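Local coordinates for HydG protein (Carboxydothermus hydrogenoformans, PDB 4RTB) that is an [FeFe]-hydrogenase maturase of the radical SAM type, a CO/CN synthase carrying a [4Fe-4S] cluster and binding S-adenosylmethionine, at residues 259-264 and 311-316. Residues are numbered along the deposited sequence; the frame is centred on the assembly and turned at random.
Sequences FELLGV and ALLRIM
Two successive outer helices of the radical SAM alpha/beta barrel, 257-275 and 303-316, lie side by side here, and Leu-261 of the first meets Leu-312 and Leu-313 of the second. The two segments run almost parallel, crossing at -18° with their axes 11.0 Å apart; side chains alone bridge the gap, all of them apolar. Leu-261 is the middle of the contact and splits its two methyls between two partners. CD2 of Leu-261 touches CD1 of Leu-312 at 3.8 Å, the two side chains lying roughly perpendicular. Its other branch goes to Leu-313: CD1 of Leu-261 lies 4.0 Å from CG of Leu-313, the two side chains running past one another in opposite senses. With CG swung opposite the backbone N (chi1 165°), Leu-261 reaches across the gap and presents one methyl to each of these leucines. The CB of Leu-313 does not point straight at helix 257-275, but the end of its side chain lies nearer, with CD2 of Leu-313 3.9 Å from CG1 of Val-264, about one turn further along from Leu-261. That puts Leu-313 against both Leu-261 and Val-264. The side chain of Val-264 is in turn about 11 Å from the bound S-adenosylmethionine, too far to touch it. All four residues are buried; the two segments bury 171 Å² between them, and other helices pack against the same side chains. Phe-69 of helix 62-70 packs on both Leu-261 and Leu-312, and Leu-80 of helix 74-91 adds to Leu-312. Between the two helices the chain passes through strand 281-283, which pairs in parallel with strands 246-249 and 321-324; Val-284, just beyond its end, touches Leu-313, linking this helix layer to the sheet beneath.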
ATOM      1  N   PHE A 259      -2.992 -18.110   4.425  1.00 87.48           N
ATOM      2  CA  PHE A 259      -3.878 -17.683   5.494  1.00 88.77           C
ATOM      3  C   PHE A 259      -4.029 -16.164   5.552  1.00 85.30           C
ATOM      4  O   PHE A 259      -5.134 -15.658   5.734  1.00 82.94           O
ATOM      5  CB  PHE A 259      -3.378 -18.208   6.839  1.00 89.95           C
ATOM      6  CG  PHE A 259      -4.355 -18.015   7.958  1.00 95.61           C
ATOM      7  CD1 PHE A 259      -5.310 -18.977   8.230  1.00102.26           C
ATOM      8  CD2 PHE A 259      -4.323 -16.869   8.732  1.00 96.09           C
ATOM      9  CE1 PHE A 259      -6.215 -18.802   9.258  1.00106.29           C
ATOM     10  CE2 PHE A 259      -5.227 -16.688   9.758  1.00101.72           C
ATOM     11  CZ  PHE A 259      -6.172 -17.656  10.024  1.00105.71           C
ATOM     12  N   GLU A 260      -2.919 -15.444   5.408  1.00 82.74           N
ATOM     13  CA  GLU A 260      -2.948 -13.985   5.451  1.00 82.69           C
ATOM     14  C   GLU A 260      -3.684 -13.409   4.239  1.00 79.57           C
ATOM     15  O   GLU A 260      -4.465 -12.461   4.368  1.00 76.54           O
ATOM     16  CB  GLU A 260      -1.526 -13.418   5.533  1.00 87.35           C
ATOM     17  CG  GLU A 260      -1.153 -12.826   6.891  1.00 97.00           C
ATOM     18  CD  GLU A 260      -0.673 -13.867   7.891  1.00 98.66           C
ATOM     19  OE1 GLU A 260       0.443 -14.402   7.710  1.00102.08           O
ATOM     20  OE2 GLU A 260      -1.408 -14.144   8.863  1.00 93.21           O
ATOM     21  N   LEU A 261      -3.426 -13.988   3.068  1.00 75.56           N
ATOM     22  CA  LEU A 261      -4.125 -13.605   1.844  1.00 71.65           C
ATOM     23  C   LEU A 261      -5.630 -13.783   1.990  1.00 69.61           C
ATOM     24  O   LEU A 261      -6.410 -12.895   1.638  1.00 70.28           O
ATOM     25  CB  LEU A 261      -3.618 -14.425   0.656  1.00 77.60           C
ATOM     26  CG  LEU A 261      -4.485 -14.396  -0.607  1.00 71.56           C
ATOM     27  CD1 LEU A 261      -4.567 -12.988  -1.178  1.00 63.58           C
ATOM     28  CD2 LEU A 261      -3.947 -15.370  -1.642  1.00 70.68           C
ATOM     29  N   LEU A 262      -6.024 -14.946   2.500  1.00 70.59           N
ATOM     30  CA  LEU A 262      -7.416 -15.217   2.840  1.00 76.12           C
ATOM     31  C   LEU A 262      -7.975 -14.157   3.794  1.00 78.10           C
ATOM     32  O   LEU A 262      -9.067 -13.614   3.580  1.00 78.70           O
ATOM     33  CB  LEU A 262      -7.536 -16.604   3.473  1.00 79.85           C
ATOM     34  CG  LEU A 262      -8.113 -17.775   2.677  1.00 80.86           C
ATOM     35  CD1 LEU A 262      -7.999 -17.542   1.183  1.00 73.62           C
ATOM     36  CD2 LEU A 262      -7.401 -19.058   3.074  1.00 85.89           C
ATOM     37  N   GLY A 263      -7.207 -13.864   4.838  1.00 72.31           N
ATOM     38  CA  GLY A 263      -7.621 -12.938   5.875  1.00 72.83           C
ATOM     39  C   GLY A 263      -7.870 -11.525   5.387  1.00 71.36           C
ATOM     40  O   GLY A 263      -8.824 -10.879   5.821  1.00 71.04           O
ATOM     41  N   VAL A 264      -7.015 -11.039   4.493  1.00 68.57           N
ATOM     42  CA  VAL A 264      -7.183  -9.695   3.948  1.00 68.93           C
ATOM     43  C   VAL A 264      -8.491  -9.573   3.174  1.00 71.99           C
ATOM     44  O   VAL A 264      -9.272  -8.642   3.391  1.00 78.82           O
ATOM     45  CB  VAL A 264      -6.015  -9.311   3.029  1.00 71.70           C
ATOM     46  CG1 VAL A 264      -6.323  -8.019   2.293  1.00 75.08           C
ATOM     47  CG2 VAL A 264      -4.738  -9.176   3.833  1.00 67.27           C
ATOM     48  N   ALA A 311      -1.908 -10.630  -7.748  1.00 76.67           N
ATOM     49  CA  ALA A 311      -2.835 -10.978  -8.817  1.00 74.53           C
ATOM     50  C   ALA A 311      -4.195 -11.318  -8.234  1.00 74.03           C
ATOM     51  O   ALA A 311      -5.214 -10.751  -8.634  1.00 74.44           O
ATOM     52  CB  ALA A 311      -2.301 -12.140  -9.635  1.00 78.74           C
ATOM     53  N   LEU A 312      -4.199 -12.250  -7.286  1.00 75.50           N
ATOM     54  CA  LEU A 312      -5.422 -12.669  -6.617  1.00 73.17           C
ATOM     55  C   LEU A 312      -6.112 -11.510  -5.909  1.00 74.44           C
ATOM     56  O   LEU A 312      -7.329 -11.399  -5.934  1.00 73.97           O
ATOM     57  CB  LEU A 312      -5.122 -13.786  -5.624  1.00 68.29           C
ATOM     58  CG  LEU A 312      -5.029 -15.167  -6.267  1.00 64.64           C
ATOM     59  CD1 LEU A 312      -4.329 -16.138  -5.343  1.00 65.64           C
ATOM     60  CD2 LEU A 312      -6.422 -15.665  -6.615  1.00 65.42           C
ATOM     61  N   LEU A 313      -5.328 -10.645  -5.280  1.00 68.97           N
ATOM     62  CA  LEU A 313      -5.876  -9.464  -4.631  1.00 69.56           C
ATOM     63  C   LEU A 313      -6.502  -8.521  -5.651  1.00 75.67           C
ATOM     64  O   LEU A 313      -7.589  -7.986  -5.420  1.00 59.69           O
ATOM     65  CB  LEU A 313      -4.793  -8.741  -3.833  1.00 68.63           C
ATOM     66  CG  LEU A 313      -4.627  -9.212  -2.388  1.00 67.90           C
ATOM     67  CD1 LEU A 313      -3.166  -9.227  -2.005  1.00 64.26           C
ATOM     68  CD2 LEU A 313      -5.416  -8.315  -1.447  1.00 68.00           C
ATOM     69  N   ARG A 314      -5.826  -8.323  -6.779  1.00 79.25           N
ATOM     70  CA  ARG A 314      -6.372  -7.465  -7.825  1.00 77.77           C
ATOM     71  C   ARG A 314      -7.680  -8.019  -8.394  1.00 79.44           C
ATOM     72  O   ARG A 314      -8.624  -7.265  -8.639  1.00 78.01           O
ATOM     73  CB  ARG A 314      -5.358  -7.268  -8.955  1.00 73.20           C
ATOM     74  CG  ARG A 314      -5.918  -6.562 -10.191  1.00 60.10           C
ATOM     75  CD  ARG A 314      -5.937  -5.036 -10.064  1.00 90.50           C
ATOM     76  NE  ARG A 314      -6.828  -4.552  -9.013  1.00 90.47           N
ATOM     77  CZ  ARG A 314      -6.431  -3.830  -7.971  1.00 85.71           C
ATOM     78  NH1 ARG A 314      -5.155  -3.495  -7.842  1.00 83.26           N
ATOM     79  NH2 ARG A 314      -7.311  -3.436  -7.063  1.00 87.05           N
ATOM     80  N   ILE A 315      -7.741  -9.332  -8.590  1.00 79.05           N
ATOM     81  CA  ILE A 315      -8.914  -9.937  -9.211  1.00 76.96           C
ATOM     82  C   ILE A 315     -10.067 -10.087  -8.211  1.00 77.92           C
ATOM     83  O   ILE A 315     -11.234 -10.082  -8.599  1.00 77.53           O
ATOM     84  CB  ILE A 315      -8.563 -11.314  -9.859  1.00 87.61           C
ATOM     85  CG1 ILE A 315      -9.688 -11.798 -10.782  1.00 96.61           C
ATOM     86  CG2 ILE A 315      -8.222 -12.352  -8.804  1.00 83.31           C
ATOM     87  CD1 ILE A 315     -10.621 -12.831 -10.162  1.00 98.22           C
ATOM     88  N   MET A 316      -9.743 -10.181  -6.924  1.00 81.96           N
ATOM     89  CA  MET A 316     -10.772 -10.337  -5.897  1.00 79.96           C
ATOM     90  C   MET A 316     -11.352  -9.002  -5.438  1.00 82.41           C
ATOM     91  O   MET A 316     -12.562  -8.879  -5.249  1.00 85.19           O
ATOM     92  CB  MET A 316     -10.221 -11.108  -4.692  1.00 75.70           C
ATOM     93  CG  MET A 316      -9.964 -12.598  -4.939  1.00 72.94           C
ATOM     94  SD  MET A 316     -11.414 -13.668  -4.838  1.00100.61           S
ATOM     95  CE  MET A 316     -12.230 -13.320  -6.389  1.00 90.41           C
TER